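Side-chain contacts in SAM-dependent methyltransferase (Streptococcus pneumoniae, PDB 3KR9), which probably methylates N1 of an adenine in tRNA, with S-adenosylmethionine as the methyl donor: residues D125-L130 with P171-E176; E140-E145 with V182-K187; G147-I152 with S178-Q183; Q186-K191 with Q215-V220. One frame throughout, in Å; residues are numbered along the deposited sequence.

Four contacts follow the chain from the last part of the Rossmann-like sheet into two C-terminal helices. Contacts 2 and 3 have centres only about 1 Å apart: they set the adjacent strands 135-145 and 148-157 against one helix, 179-198. Contact 1 has its centre about 14 Å from either and joins helix 123-132 to segment 171-176, which holds the short helix 173-176; Glu140 and Glu151, from the segments of contacts 2 and 3, both bind its Arg127. Contact 4 lies farther out, its centre about 12 Å from that of contact 2, and pairs helix 179-198 with helix 204-221. Segments of contacts 1 and 2 alternate along the chain. Together they tie the C-terminal helices to the Rossmann-like methyltransferase domain.

Contact 1: D125-L130 with P171-E176; sequences DLRIWL and PFLSKE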
loop_
_atom_site.group_PDB
_atom_site.type_symbol
_atom_site.label_atom_id
_atom_site.label_comp_id
_atom_site.label_asym_id
_atom_site.label_seq_id
_atom_site.Cartn_x
_atom_site.Cartn_y
_atom_site.Cartn_z
ATOM N N ASP A 125 9.640 5.884 3.278
ATOM C CA ASP A 125 10.332 4.817 4.057
ATOM C C ASP A 125 9.939 3.429 3.588
ATOM O O ASP A 125 10.743 2.523 3.607
ATOM C CB ASP A 125 10.040 4.870 5.598
ATOM C CG ASP A 125 10.309 6.260 6.191
ATOM O OD1 ASP A 125 11.326 6.844 5.823
ATOM O OD2 ASP A 125 9.497 6.788 6.968
ATOM N N LEU A 126 8.718 3.228 3.151
ATOM C CA LEU A 126 8.432 1.901 2.595
ATOM C C LEU A 126 9.238 1.668 1.262
ATOM O O LEU A 126 9.566 0.534 0.931
ATOM C CB LEU A 126 6.917 1.776 2.269
ATOM C CG LEU A 126 6.392 0.500 1.606
ATOM C CD1 LEU A 126 6.789 -0.803 2.376
ATOM C CD2 LEU A 126 4.811 0.631 1.530
ATOM N N ARG A 127 9.462 2.725 0.479
ATOM C CA ARG A 127 10.112 2.520 -0.844
ATOM C C ARG A 127 11.581 2.138 -0.564
ATOM O O ARG A 127 12.164 1.326 -1.259
ATOM C CB ARG A 127 10.003 3.782 -1.716
ATOM C CG ARG A 127 8.640 4.025 -2.281
ATOM C CD ARG A 127 8.700 5.147 -3.410
ATOM N NE ARG A 127 7.373 5.393 -3.959
ATOM C CZ ARG A 127 6.515 6.272 -3.448
ATOM N NH1 ARG A 127 6.886 7.080 -2.446
ATOM N NH2 ARG A 127 5.306 6.402 -3.993
ATOM N N ILE A 128 12.159 2.744 0.477
ATOM C CA ILE A 128 13.567 2.444 0.924
ATOM C C ILE A 128 13.632 0.995 1.384
ATOM O O ILE A 128 14.498 0.196 1.001
ATOM C CB ILE A 128 13.961 3.440 2.042
ATOM C CG1 ILE A 128 14.146 4.815 1.416
ATOM C CG2 ILE A 128 15.231 2.955 2.910
ATOM C CD1 ILE A 128 14.020 5.955 2.400
ATOM N N TRP A 129 12.675 0.624 2.184
ATOM C CA TRP A 129 12.631 -0.758 2.651
ATOM C C TRP A 129 12.558 -1.729 1.488
ATOM O O TRP A 129 13.333 -2.709 1.431
ATOM C CB TRP A 129 11.433 -0.979 3.593
ATOM C CG TRP A 129 11.558 -2.320 4.203
ATOM C CD1 TRP A 129 12.217 -2.635 5.350
ATOM C CD2 TRP A 129 11.066 -3.549 3.653
ATOM N NE1 TRP A 129 12.147 -4.012 5.550
ATOM C CE2 TRP A 129 11.477 -4.586 4.504
ATOM C CE3 TRP A 129 10.353 -3.873 2.488
ATOM C CZ2 TRP A 129 11.154 -5.929 4.270
ATOM C CZ3 TRP A 129 10.058 -5.210 2.234
ATOM C CH2 TRP A 129 10.425 -6.223 3.158
ATOM N N LEU A 130 11.646 -1.477 0.543
ATOM C CA LEU A 130 11.456 -2.373 -0.601
ATOM C C LEU A 130 12.740 -2.544 -1.372
ATOM O O LEU A 130 13.185 -3.678 -1.650
ATOM C CB LEU A 130 10.365 -1.837 -1.568
ATOM C CG LEU A 130 8.948 -1.951 -1.016
ATOM C CD1 LEU A 130 8.008 -0.974 -1.721
ATOM C CD2 LEU A 130 8.447 -3.423 -1.091
ATOM N N PRO A 171 8.548 6.555 -8.421
ATOM C CA PRO A 171 9.142 6.549 -9.775
ATOM C C PRO A 171 8.092 6.590 -10.858
ATOM O O PRO A 171 8.369 7.112 -11.923
ATOM C CB PRO A 171 9.855 5.184 -9.872
ATOM C CG PRO A 171 9.212 4.348 -8.759
ATOM C CD PRO A 171 8.825 5.310 -7.679
ATOM N N PHE A 172 6.935 5.957 -10.649
ATOM C CA PHE A 172 5.824 6.123 -11.613
ATOM C C PHE A 172 4.988 7.381 -11.361
ATOM O O PHE A 172 4.717 8.120 -12.308
ATOM C CB PHE A 172 4.947 4.852 -11.725
ATOM C CG PHE A 172 5.736 3.629 -12.123
ATOM C CD1 PHE A 172 5.773 3.206 -13.449
ATOM C CD2 PHE A 172 6.575 3.003 -11.191
ATOM C CE1 PHE A 172 6.534 2.088 -13.838
ATOM C CE2 PHE A 172 7.329 1.916 -11.557
ATOM C CZ PHE A 172 7.317 1.455 -12.889
ATOM N N LEU A 173 4.573 7.649 -10.122
ATOM C CA LEU A 173 3.716 8.847 -9.841
ATOM C C LEU A 173 4.385 10.159 -10.276
ATOM O O LEU A 173 3.748 11.058 -10.814
ATOM C CB LEU A 173 3.344 8.963 -8.320
ATOM C CG LEU A 173 2.603 7.734 -7.699
ATOM C CD1 LEU A 173 2.405 7.933 -6.242
ATOM C CD2 LEU A 173 1.260 7.518 -8.367
ATOM N N SER A 174 5.674 10.274 -10.050
ATOM C CA SER A 174 6.376 11.540 -10.331
ATOM C C SER A 174 6.558 11.708 -11.867
ATOM O O SER A 174 6.830 12.814 -12.372
ATOM C CB SER A 174 7.751 11.522 -9.649
ATOM O OG SER A 174 8.576 10.695 -10.433
ATOM N N LYS A 175 6.410 10.606 -12.598
ATOM C CA LYS A 175 6.484 10.669 -14.063
ATOM C C LYS A 175 5.121 11.032 -14.700
ATOM O O LYS A 175 5.061 11.848 -15.595
ATOM C CB LYS A 175 7.071 9.382 -14.646
ATOM C CG LYS A 175 7.362 9.496 -16.140
ATOM C CD LYS A 175 7.895 8.179 -16.711
ATOM C CE LYS A 175 8.146 8.323 -18.208
ATOM N NZ LYS A 175 6.838 8.530 -18.889
ATOM N N GLU A 176 4.037 10.465 -14.190
ATOM C CA GLU A 176 2.670 10.780 -14.616
ATOM C C GLU A 176 2.222 12.200 -14.227
ATOM O O GLU A 176 1.555 12.875 -15.027
ATOM C CB GLU A 176 1.694 9.780 -13.979
ATOM C CG GLU A 176 1.988 9.600 -12.477
ATOM C CD GLU A 176 0.754 9.772 -11.567
ATOM O OE1 GLU A 176 -0.135 8.828 -11.566
ATOM O OE2 GLU A 176 0.731 10.844 -10.868
#
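Pro171 meets Arg127 through its ring carbon CD, which stands 4.0 Å from Arg127 NE and approaches the guanidinium at a slant. The CA atoms of Arg127 and Pro171 are 9.8 Å apart, and the arginine spans that gap with a chain extended from CG to NE (chi3 -180°). Phe172 O accepts from Lys175 N at 3.0 Å and from Glu176 N at 3.1 Å. Leu173 comes next, and its methyl CD1 lies 4.0 Å from Arg127 NH2, the two side chains crossing at about a right angle. In all, 96 Å² is buried between the segments, where Pro171 CD and Leu173 CD1 lie against the guanidinium. The polar grip on Arg127 comes from elsewhere: NE is salt-bridged to Glu140, NH2 to Glu151, and NH1 is bonded to Val167 O. With all three nitrogens engaged, the buried guanidinium is fixed in rotation. Glu140 also accepts from Leu173 N, which ties segment 171-176 to the same carboxylate. Helix 123-132 packs here on strands 135-145 and 148-157, the pair that ends the class I methyltransferase sheet in the order 3-2-1-4-5-7-6.

Contact 2: E140-E145 with V182-K187; sequences ESILEE and VQKWQK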
loop_
_atom_site.group_PDB
_atom_site.type_symbol
_atom_site.label_atom_id
_atom_site.label_comp_id
_atom_site.label_asym_id
_atom_site.label_seq_id
_atom_site.Cartn_x
_atom_site.Cartn_y
_atom_site.Cartn_z
ATOM N N GLU A 140 2.483 2.376 -9.987
ATOM C CA GLU A 140 1.964 3.139 -8.868
ATOM C C GLU A 140 0.694 3.859 -9.274
ATOM O O GLU A 140 0.569 4.328 -10.419
ATOM C CB GLU A 140 2.975 4.171 -8.368
ATOM C CG GLU A 140 4.343 3.625 -7.979
ATOM C CD GLU A 140 5.249 4.733 -7.464
ATOM O OE1 GLU A 140 5.446 5.698 -8.219
ATOM O OE2 GLU A 140 5.790 4.646 -6.324
ATOM N N SER A 141 -0.230 4.004 -8.355
ATOM C CA SER A 141 -1.402 4.808 -8.599
ATOM C C SER A 141 -1.715 5.666 -7.424
ATOM O O SER A 141 -1.342 5.322 -6.357
ATOM C CB SER A 141 -2.585 3.946 -8.962
ATOM O OG SER A 141 -2.260 3.071 -9.997
ATOM N N ILE A 142 -2.418 6.770 -7.631
ATOM C CA ILE A 142 -2.747 7.633 -6.493
ATOM C C ILE A 142 -4.185 8.114 -6.653
ATOM O O ILE A 142 -4.598 8.476 -7.746
ATOM C CB ILE A 142 -1.766 8.829 -6.372
ATOM C CG1 ILE A 142 -2.056 9.636 -5.109
ATOM C CG2 ILE A 142 -1.843 9.745 -7.669
ATOM C CD1 ILE A 142 -0.904 10.608 -4.673
ATOM N N LEU A 143 -4.964 8.088 -5.586
ATOM C CA LEU A 143 -6.345 8.545 -5.678
ATOM C C LEU A 143 -6.674 9.471 -4.550
ATOM O O LEU A 143 -5.902 9.598 -3.593
ATOM C CB LEU A 143 -7.325 7.368 -5.673
ATOM C CG LEU A 143 -7.442 6.650 -4.329
ATOM C CD1 LEU A 143 -8.889 6.443 -3.972
ATOM C CD2 LEU A 143 -6.688 5.307 -4.341
ATOM N N GLU A 144 -7.820 10.131 -4.658
ATOM C CA GLU A 144 -8.337 10.958 -3.553
ATOM C C GLU A 144 -9.670 10.370 -3.147
ATOM O O GLU A 144 -10.411 9.890 -3.997
ATOM C CB GLU A 144 -8.570 12.407 -3.996
ATOM C CG GLU A 144 -9.041 13.310 -2.861
ATOM C CD GLU A 144 -9.212 14.774 -3.291
ATOM O OE1 GLU A 144 -9.474 15.052 -4.484
ATOM O OE2 GLU A 144 -9.092 15.659 -2.423
ATOM N N GLU A 145 -9.982 10.437 -1.863
ATOM C CA GLU A 145 -11.180 9.803 -1.333
ATOM C C GLU A 145 -11.583 10.588 -0.108
ATOM O O GLU A 145 -10.811 10.730 0.825
ATOM C CB GLU A 145 -10.894 8.333 -0.988
ATOM C CG GLU A 145 -12.020 7.552 -0.282
ATOM C CD GLU A 145 -11.762 6.015 -0.338
ATOM O OE1 GLU A 145 -11.140 5.512 0.633
ATOM O OE2 GLU A 145 -12.127 5.332 -1.358
ATOM N N VAL A 182 -0.927 16.280 -8.224
ATOM C CA VAL A 182 -0.710 17.733 -8.032
ATOM C C VAL A 182 -1.410 18.267 -6.774
ATOM O O VAL A 182 -0.808 18.993 -5.978
ATOM C CB VAL A 182 -1.161 18.568 -9.260
ATOM C CG1 VAL A 182 -0.888 20.072 -9.032
ATOM C CG2 VAL A 182 -0.475 18.047 -10.575
ATOM N N GLN A 183 -2.681 17.895 -6.585
ATOM C CA GLN A 183 -3.423 18.337 -5.416
ATOM C C GLN A 183 -2.742 17.881 -4.145
ATOM O O GLN A 183 -2.571 18.663 -3.208
ATOM C CB GLN A 183 -4.873 17.812 -5.450
ATOM C CG GLN A 183 -5.640 18.207 -6.712
ATOM C CD GLN A 183 -6.797 17.251 -7.010
ATOM O OE1 GLN A 183 -7.455 16.759 -6.081
ATOM N NE2 GLN A 183 -7.043 16.967 -8.313
ATOM N N LYS A 184 -2.315 16.616 -4.098
ATOM C CA LYS A 184 -1.636 16.149 -2.895
ATOM C C LYS A 184 -0.422 16.985 -2.572
ATOM O O LYS A 184 -0.293 17.459 -1.452
ATOM C CB LYS A 184 -1.251 14.655 -2.944
ATOM C CG LYS A 184 -0.379 14.263 -1.723
ATOM C CD LYS A 184 0.054 12.752 -1.700
ATOM C CE LYS A 184 1.211 12.519 -0.632
ATOM N NZ LYS A 184 1.484 11.032 -0.506
ATOM N N TRP A 185 0.463 17.203 -3.543
ATOM C CA TRP A 185 1.765 17.831 -3.221
ATOM C C TRP A 185 1.712 19.370 -3.067
ATOM O O TRP A 185 2.386 19.958 -2.218
ATOM C CB TRP A 185 2.855 17.342 -4.202
ATOM C CG TRP A 185 3.234 15.921 -3.862
ATOM C CD1 TRP A 185 2.888 14.769 -4.538
ATOM C CD2 TRP A 185 3.944 15.492 -2.689
ATOM N NE1 TRP A 185 3.388 13.664 -3.873
ATOM C CE2 TRP A 185 4.010 14.073 -2.725
ATOM C CE3 TRP A 185 4.520 16.162 -1.614
ATOM C CZ2 TRP A 185 4.649 13.342 -1.749
ATOM C CZ3 TRP A 185 5.136 15.425 -0.650
ATOM C CH2 TRP A 185 5.193 14.035 -0.727
ATOM N N GLN A 186 0.845 19.986 -3.860
ATOM C CA GLN A 186 0.505 21.390 -3.718
ATOM C C GLN A 186 -0.019 21.648 -2.319
ATOM O O GLN A 186 0.356 22.617 -1.679
ATOM C CB GLN A 186 -0.578 21.742 -4.745
ATOM C CG GLN A 186 -0.406 23.074 -5.449
ATOM C CD GLN A 186 0.300 22.933 -6.795
ATOM O OE1 GLN A 186 -0.226 23.330 -7.858
ATOM N NE2 GLN A 186 1.495 22.348 -6.763
ATOM N N LYS A 187 -0.887 20.776 -1.823
ATOM C CA LYS A 187 -1.433 20.982 -0.488
ATOM C C LYS A 187 -0.305 20.787 0.533
ATOM O O LYS A 187 -0.167 21.543 1.510
ATOM C CB LYS A 187 -2.651 20.059 -0.226
ATOM C CG LYS A 187 -3.684 20.633 0.764
ATOM C CD LYS A 187 -4.711 19.574 1.216
ATOM C CE LYS A 187 -5.563 20.056 2.422
ATOM N NZ LYS A 187 -6.739 20.913 1.994
#
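Ile142 and Lys184 touch where CD1 of the isoleucine lies 3.8 Å from CD of the lysine, methyl against methylene. This joins the outermost strand of the class I methyltransferase sheet, 135-145, to helix 179-198, which follows the sheet in the chain. Nearer the end of the strand, Glu144 extends to Gln183, and Glu144 OE1 comes within 3.1 Å of Gln183 OE1. As modelled, both atoms are acceptors, so the approach is no hydrogen bond and would be electrostatically unfavourable by itself; the carboxylate and amide planes stand 56° apart. In total 125 Å² is buried between the two segments, with Glu144 and Lys184 the residues whose CA atoms are closest, at 8.5 Å. One shell out, the strand is held by its neighbour 148-157, through backbone bonds of Ser141 with Ile152 and of Leu143 with Tyr150. Lys184 is positioned from its far end: NZ forms salt bridges with Glu151 and Glu123, which fix the tip of a chain that passes Ile142 at a slant. Its CG lies opposite the backbone N (chi1 173°) and every later bond is extended, so NZ reaches well beyond the helix surface. It also touches Trp185, whose ring meets Phe169 edge-to-face; Lys184 CE rests 3.6 Å above one face of that indole, offset toward the rim.

Contact 3: G147-I152 with S178-Q183; sequences GKFYEI and SPVFVQ
The Phe149 ring meets Val180 and Gln183 obliquely: CD1 faces Val180, while CE1 and CZ meet Gln183. Its CD1 is 3.9 Å from Val180 CG1, and CZ lies 3.9 Å from Gln183 CB; the amide plane of Gln183 is turned 72° from the ring. Phe149 belongs to strand 148-157, the second arm of the β-hairpin that ends the Rossmann-like sheet, and the contact sets this strand against the first turns of helix 179-198. The ring spans one helical turn, from Val180 to Gln183. Phe149 and Val180 lie alongside, pointing opposite ways, but at Gln183 the side chains cross at about a right angle. Val180 presents CG1 because that branch lies opposite its backbone N (chi1 165°). The ring also packs against Glu144 on the other hairpin arm. All told, 134 Å² is buried between the segments. Just before the helix, Ser178 serves as N-cap: its OG accepts from Phe181 N at 3.2 Å, with a nearly straight N-H...O angle of 169°.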
loop_
_atom_site.group_PDB
_atom_site.type_symbol
_atom_site.label_atom_id
_atom_site.label_comp_id
_atom_site.label_asym_id
_atom_site.label_seq_id
_atom_site.Cartn_x
_atom_site.Cartn_y
_atom_site.Cartn_z
ATOM N N GLY A 147 -11.524 13.640 0.369
ATOM C CA GLY A 147 -10.586 14.693 0.721
ATOM C C GLY A 147 -9.239 14.225 1.265
ATOM O O GLY A 147 -8.430 15.047 1.671
ATOM N N LYS A 148 -8.981 12.914 1.330
ATOM C CA LYS A 148 -7.606 12.502 1.591
ATOM C C LYS A 148 -6.993 11.759 0.403
ATOM O O LYS A 148 -7.691 11.319 -0.503
ATOM C CB LYS A 148 -7.457 11.719 2.917
ATOM C CG LYS A 148 -7.831 12.540 4.135
ATOM C CD LYS A 148 -8.193 11.630 5.339
ATOM C CE LYS A 148 -7.034 11.475 6.322
ATOM N NZ LYS A 148 -7.039 12.526 7.412
ATOM N N PHE A 149 -5.670 11.655 0.410
ATOM C CA PHE A 149 -4.897 11.103 -0.723
ATOM C C PHE A 149 -4.238 9.786 -0.347
ATOM O O PHE A 149 -3.606 9.677 0.716
ATOM C CB PHE A 149 -3.808 12.082 -1.127
ATOM C CG PHE A 149 -4.343 13.422 -1.473
ATOM C CD1 PHE A 149 -5.048 13.620 -2.668
ATOM C CD2 PHE A 149 -4.198 14.468 -0.600
ATOM C CE1 PHE A 149 -5.589 14.866 -2.962
ATOM C CE2 PHE A 149 -4.754 15.716 -0.875
ATOM C CZ PHE A 149 -5.445 15.916 -2.076
ATOM N N TYR A 150 -4.341 8.811 -1.219
ATOM C CA TYR A 150 -3.818 7.464 -0.946
ATOM C C TYR A 150 -2.953 6.968 -2.118
ATOM O O TYR A 150 -3.427 6.934 -3.284
ATOM C CB TYR A 150 -4.986 6.475 -0.733
ATOM C CG TYR A 150 -5.850 6.868 0.445
ATOM C CD1 TYR A 150 -5.482 6.519 1.741
ATOM C CD2 TYR A 150 -7.005 7.635 0.270
ATOM C CE1 TYR A 150 -6.240 6.896 2.831
ATOM C CE2 TYR A 150 -7.774 8.024 1.372
ATOM C CZ TYR A 150 -7.389 7.638 2.636
ATOM O OH TYR A 150 -8.137 8.016 3.720
ATOM N N GLU A 151 -1.725 6.556 -1.822
ATOM C CA GLU A 151 -0.852 5.956 -2.868
ATOM C C GLU A 151 -0.991 4.437 -2.807
ATOM O O GLU A 151 -1.247 3.884 -1.719
ATOM C CB GLU A 151 0.609 6.356 -2.614
ATOM C CG GLU A 151 0.817 7.874 -2.689
ATOM C CD GLU A 151 2.267 8.246 -2.597
ATOM O OE1 GLU A 151 3.088 7.329 -2.699
ATOM O OE2 GLU A 151 2.601 9.435 -2.399
ATOM N N ILE A 152 -0.888 3.793 -3.966
ATOM C CA ILE A 152 -0.856 2.319 -4.112
ATOM C C ILE A 152 0.468 1.938 -4.848
ATOM O O ILE A 152 0.741 2.456 -5.947
ATOM C CB ILE A 152 -2.073 1.814 -4.969
ATOM C CG1 ILE A 152 -3.410 2.126 -4.254
ATOM C CG2 ILE A 152 -1.937 0.309 -5.345
ATOM C CD1 ILE A 152 -4.608 2.005 -5.176
ATOM N N SER A 178 -0.209 13.104 -12.262
ATOM C CA SER A 178 -1.672 13.213 -12.433
ATOM C C SER A 178 -2.318 14.394 -11.695
ATOM O O SER A 178 -1.736 14.997 -10.787
ATOM C CB SER A 178 -2.374 11.927 -11.965
ATOM O OG SER A 178 -2.245 11.823 -10.564
ATOM N N PRO A 179 -3.575 14.704 -12.050
ATOM C CA PRO A 179 -4.159 15.832 -11.332
ATOM C C PRO A 179 -4.216 15.571 -9.823
ATOM O O PRO A 179 -4.133 16.528 -9.046
ATOM C CB PRO A 179 -5.582 15.912 -11.916
ATOM C CG PRO A 179 -5.375 15.506 -13.347
ATOM C CD PRO A 179 -4.374 14.318 -13.223
ATOM N N VAL A 180 -4.385 14.303 -9.421
ATOM C CA VAL A 180 -4.479 13.990 -7.989
ATOM C C VAL A 180 -3.125 14.137 -7.313
ATOM O O VAL A 180 -3.033 14.656 -6.197
ATOM C CB VAL A 180 -5.045 12.560 -7.709
ATOM C CG1 VAL A 180 -4.782 12.152 -6.234
ATOM C CG2 VAL A 180 -6.526 12.472 -8.066
ATOM N N PHE A 181 -2.072 13.682 -7.993
ATOM C CA PHE A 181 -0.714 13.907 -7.530
ATOM C C PHE A 181 -0.481 15.432 -7.295
ATOM O O PHE A 181 0.094 15.839 -6.274
ATOM C CB PHE A 181 0.258 13.341 -8.580
ATOM C CG PHE A 181 1.720 13.521 -8.255
ATOM C CD1 PHE A 181 2.428 12.502 -7.638
ATOM C CD2 PHE A 181 2.395 14.685 -8.606
ATOM C CE1 PHE A 181 3.805 12.630 -7.340
ATOM C CE2 PHE A 181 3.779 14.843 -8.321
ATOM C CZ PHE A 181 4.489 13.809 -7.687
ATOM N N VAL A 182 -0.927 16.280 -8.224
ATOM C CA VAL A 182 -0.710 17.733 -8.032
ATOM C C VAL A 182 -1.410 18.267 -6.774
ATOM O O VAL A 182 -0.808 18.993 -5.978
ATOM C CB VAL A 182 -1.161 18.568 -9.260
ATOM C CG1 VAL A 182 -0.888 20.072 -9.032
ATOM C CG2 VAL A 182 -0.475 18.047 -10.575
ATOM N N GLN A 183 -2.681 17.895 -6.585
ATOM C CA GLN A 183 -3.423 18.337 -5.416
ATOM C C GLN A 183 -2.742 17.881 -4.145
ATOM O O GLN A 183 -2.571 18.663 -3.208
ATOM C CB GLN A 183 -4.873 17.812 -5.450
ATOM C CG GLN A 183 -5.640 18.207 -6.712
ATOM C CD GLN A 183 -6.797 17.251 -7.010
ATOM O OE1 GLN A 183 -7.455 16.759 -6.081
ATOM N NE2 GLN A 183 -7.043 16.967 -8.313
#

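Contact 4: Q186-K191 with Q215-V220; sequences QKEAEK and QAIKEV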
loop_
_atom_site.group_PDB
_atom_site.type_symbol
_atom_site.label_atom_id
_atom_site.label_comp_id
_atom_site.label_asym_id
_atom_site.label_seq_id
_atom_site.Cartn_x
_atom_site.Cartn_y
_atom_site.Cartn_z
ATOM N N GLN A 186 0.845 19.986 -3.860
ATOM C CA GLN A 186 0.505 21.390 -3.718
ATOM C C GLN A 186 -0.019 21.648 -2.319
ATOM O O GLN A 186 0.356 22.617 -1.679
ATOM C CB GLN A 186 -0.578 21.742 -4.745
ATOM C CG GLN A 186 -0.406 23.074 -5.449
ATOM C CD GLN A 186 0.300 22.933 -6.795
ATOM O OE1 GLN A 186 -0.226 23.330 -7.858
ATOM N NE2 GLN A 186 1.495 22.348 -6.763
ATOM N N LYS A 187 -0.887 20.776 -1.823
ATOM C CA LYS A 187 -1.433 20.982 -0.488
ATOM C C LYS A 187 -0.305 20.787 0.533
ATOM O O LYS A 187 -0.167 21.543 1.510
ATOM C CB LYS A 187 -2.651 20.059 -0.226
ATOM C CG LYS A 187 -3.684 20.633 0.764
ATOM C CD LYS A 187 -4.711 19.574 1.216
ATOM C CE LYS A 187 -5.563 20.056 2.422
ATOM N NZ LYS A 187 -6.739 20.913 1.994
ATOM N N GLU A 188 0.560 19.813 0.270
ATOM C CA GLU A 188 1.685 19.617 1.172
ATOM C C GLU A 188 2.671 20.793 1.127
ATOM O O GLU A 188 3.241 21.159 2.149
ATOM C CB GLU A 188 2.397 18.292 0.903
ATOM C CG GLU A 188 3.486 18.018 1.907
ATOM C CD GLU A 188 2.972 17.821 3.346
ATOM O OE1 GLU A 188 1.821 17.386 3.523
ATOM O OE2 GLU A 188 3.745 18.083 4.298
ATOM N N ALA A 189 2.903 21.353 -0.054
ATOM C CA ALA A 189 3.735 22.565 -0.152
ATOM C C ALA A 189 3.180 23.710 0.721
ATOM O O ALA A 189 3.905 24.297 1.533
ATOM C CB ALA A 189 3.829 23.006 -1.572
ATOM N N GLU A 190 1.887 24.006 0.601
ATOM C CA GLU A 190 1.331 25.071 1.436
ATOM C C GLU A 190 1.398 24.772 2.924
ATOM O O GLU A 190 1.692 25.668 3.715
ATOM C CB GLU A 190 -0.058 25.525 0.990
ATOM C CG GLU A 190 -1.148 24.532 1.112
ATOM C CD GLU A 190 -2.231 24.791 0.065
ATOM O OE1 GLU A 190 -1.859 25.084 -1.103
ATOM O OE2 GLU A 190 -3.438 24.714 0.407
ATOM N N LYS A 191 1.174 23.519 3.325
ATOM C CA LYS A 191 1.407 23.186 4.730
ATOM C C LYS A 191 2.834 23.558 5.135
ATOM O O LYS A 191 3.042 24.228 6.155
ATOM C CB LYS A 191 1.136 21.707 5.047
ATOM C CG LYS A 191 -0.331 21.361 5.151
ATOM C CD LYS A 191 -0.500 19.905 5.615
ATOM C CE LYS A 191 -1.653 19.226 4.903
ATOM N NZ LYS A 191 -1.723 17.773 5.300
ATOM N N GLN A 215 11.310 23.008 -2.207
ATOM C CA GLN A 215 11.921 22.994 -3.552
ATOM C C GLN A 215 11.708 21.663 -4.230
ATOM O O GLN A 215 11.444 21.606 -5.438
ATOM C CB GLN A 215 13.425 23.252 -3.467
ATOM C CG GLN A 215 13.761 24.683 -3.138
ATOM C CD GLN A 215 13.282 25.625 -4.220
ATOM O OE1 GLN A 215 12.207 26.210 -4.110
ATOM N NE2 GLN A 215 14.063 25.744 -5.298
ATOM N N ALA A 216 11.870 20.587 -3.465
ATOM C CA ALA A 216 11.720 19.236 -4.025
ATOM C C ALA A 216 10.366 19.158 -4.667
ATOM O O ALA A 216 10.232 18.683 -5.789
ATOM C CB ALA A 216 11.842 18.163 -2.940
ATOM N N ILE A 217 9.349 19.646 -3.949
ATOM C CA ILE A 217 7.991 19.627 -4.473
ATOM C C ILE A 217 7.869 20.490 -5.734
ATOM O O ILE A 217 7.340 20.037 -6.741
ATOM C CB ILE A 217 6.950 20.032 -3.389
ATOM C CG1 ILE A 217 6.886 18.962 -2.282
ATOM C CG2 ILE A 217 5.563 20.242 -3.990
ATOM C CD1 ILE A 217 6.223 19.435 -0.973
ATOM N N LYS A 218 8.355 21.737 -5.661
ATOM C CA LYS A 218 8.364 22.659 -6.812
ATOM C C LYS A 218 9.001 22.028 -8.037
ATOM O O LYS A 218 8.441 22.068 -9.139
ATOM C CB LYS A 218 9.109 23.967 -6.475
ATOM C CG LYS A 218 8.418 24.860 -5.448
ATOM C CD LYS A 218 8.994 26.309 -5.477
ATOM C CE LYS A 218 8.851 27.044 -4.129
ATOM N NZ LYS A 218 7.430 27.264 -3.676
ATOM N N GLU A 219 10.173 21.436 -7.850
ATOM C CA GLU A 219 10.837 20.733 -8.931
ATOM C C GLU A 219 9.966 19.622 -9.541
ATOM O O GLU A 219 9.773 19.589 -10.766
ATOM C CB GLU A 219 12.193 20.198 -8.447
ATOM C CG GLU A 219 13.064 21.337 -7.881
ATOM C CD GLU A 219 14.356 20.880 -7.226
ATOM O OE1 GLU A 219 14.416 19.732 -6.747
ATOM O OE2 GLU A 219 15.321 21.684 -7.184
ATOM N N VAL A 220 9.419 18.725 -8.698
ATOM C CA VAL A 220 8.655 17.579 -9.219
ATOM C C VAL A 220 7.332 18.009 -9.884
ATOM O O VAL A 220 6.818 17.323 -10.765
ATOM C CB VAL A 220 8.437 16.484 -8.134
ATOM C CG1 VAL A 220 7.299 16.897 -7.102
ATOM C CG2 VAL A 220 8.223 15.079 -8.775
#
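Ile217 reaches Ala189 from a helical turn whose shortest backbone bond runs from Glu219 N to Gln215 O at 2.7 Å. On the facing helix the matching bond, Glu190 N to Gln186 O, measures 3.1 Å. Between the two segments the side-chain contact is apolar. Ile217 offers both branches: CD1 stands 3.9 Å from Ala189 N, and CG2 lies 4.1 Å from Ala189 CB. Its CG2 sits opposite the backbone N and its CG1 beside it (chi1 -67°), which spreads the two branches over the small alanine. Packing is close here, the CA atoms of Ala189 and Ile217 being 6.7 Å apart. Helices 179-198 and 204-221 follow each other through a short connection and their segments run in opposed senses, a helical hairpin that forms the C-terminal part of the protein outside the Rossmann-like sheet. Ile217 is buried; Trp185, Leu192 and Phe169 also pack on it. Glu188 takes part through its aliphatic portion, CG lying 4.2 Å from Ile217 CD1, while its bent chain (chi2 65°) leads the carboxylate away from the other helix. There Glu188 OE1 makes a long salt bridge with Lys191 NZ, at 4.0 Å. Farther along helix 179-198, Glu193 is salt-bridged to Lys218 NZ.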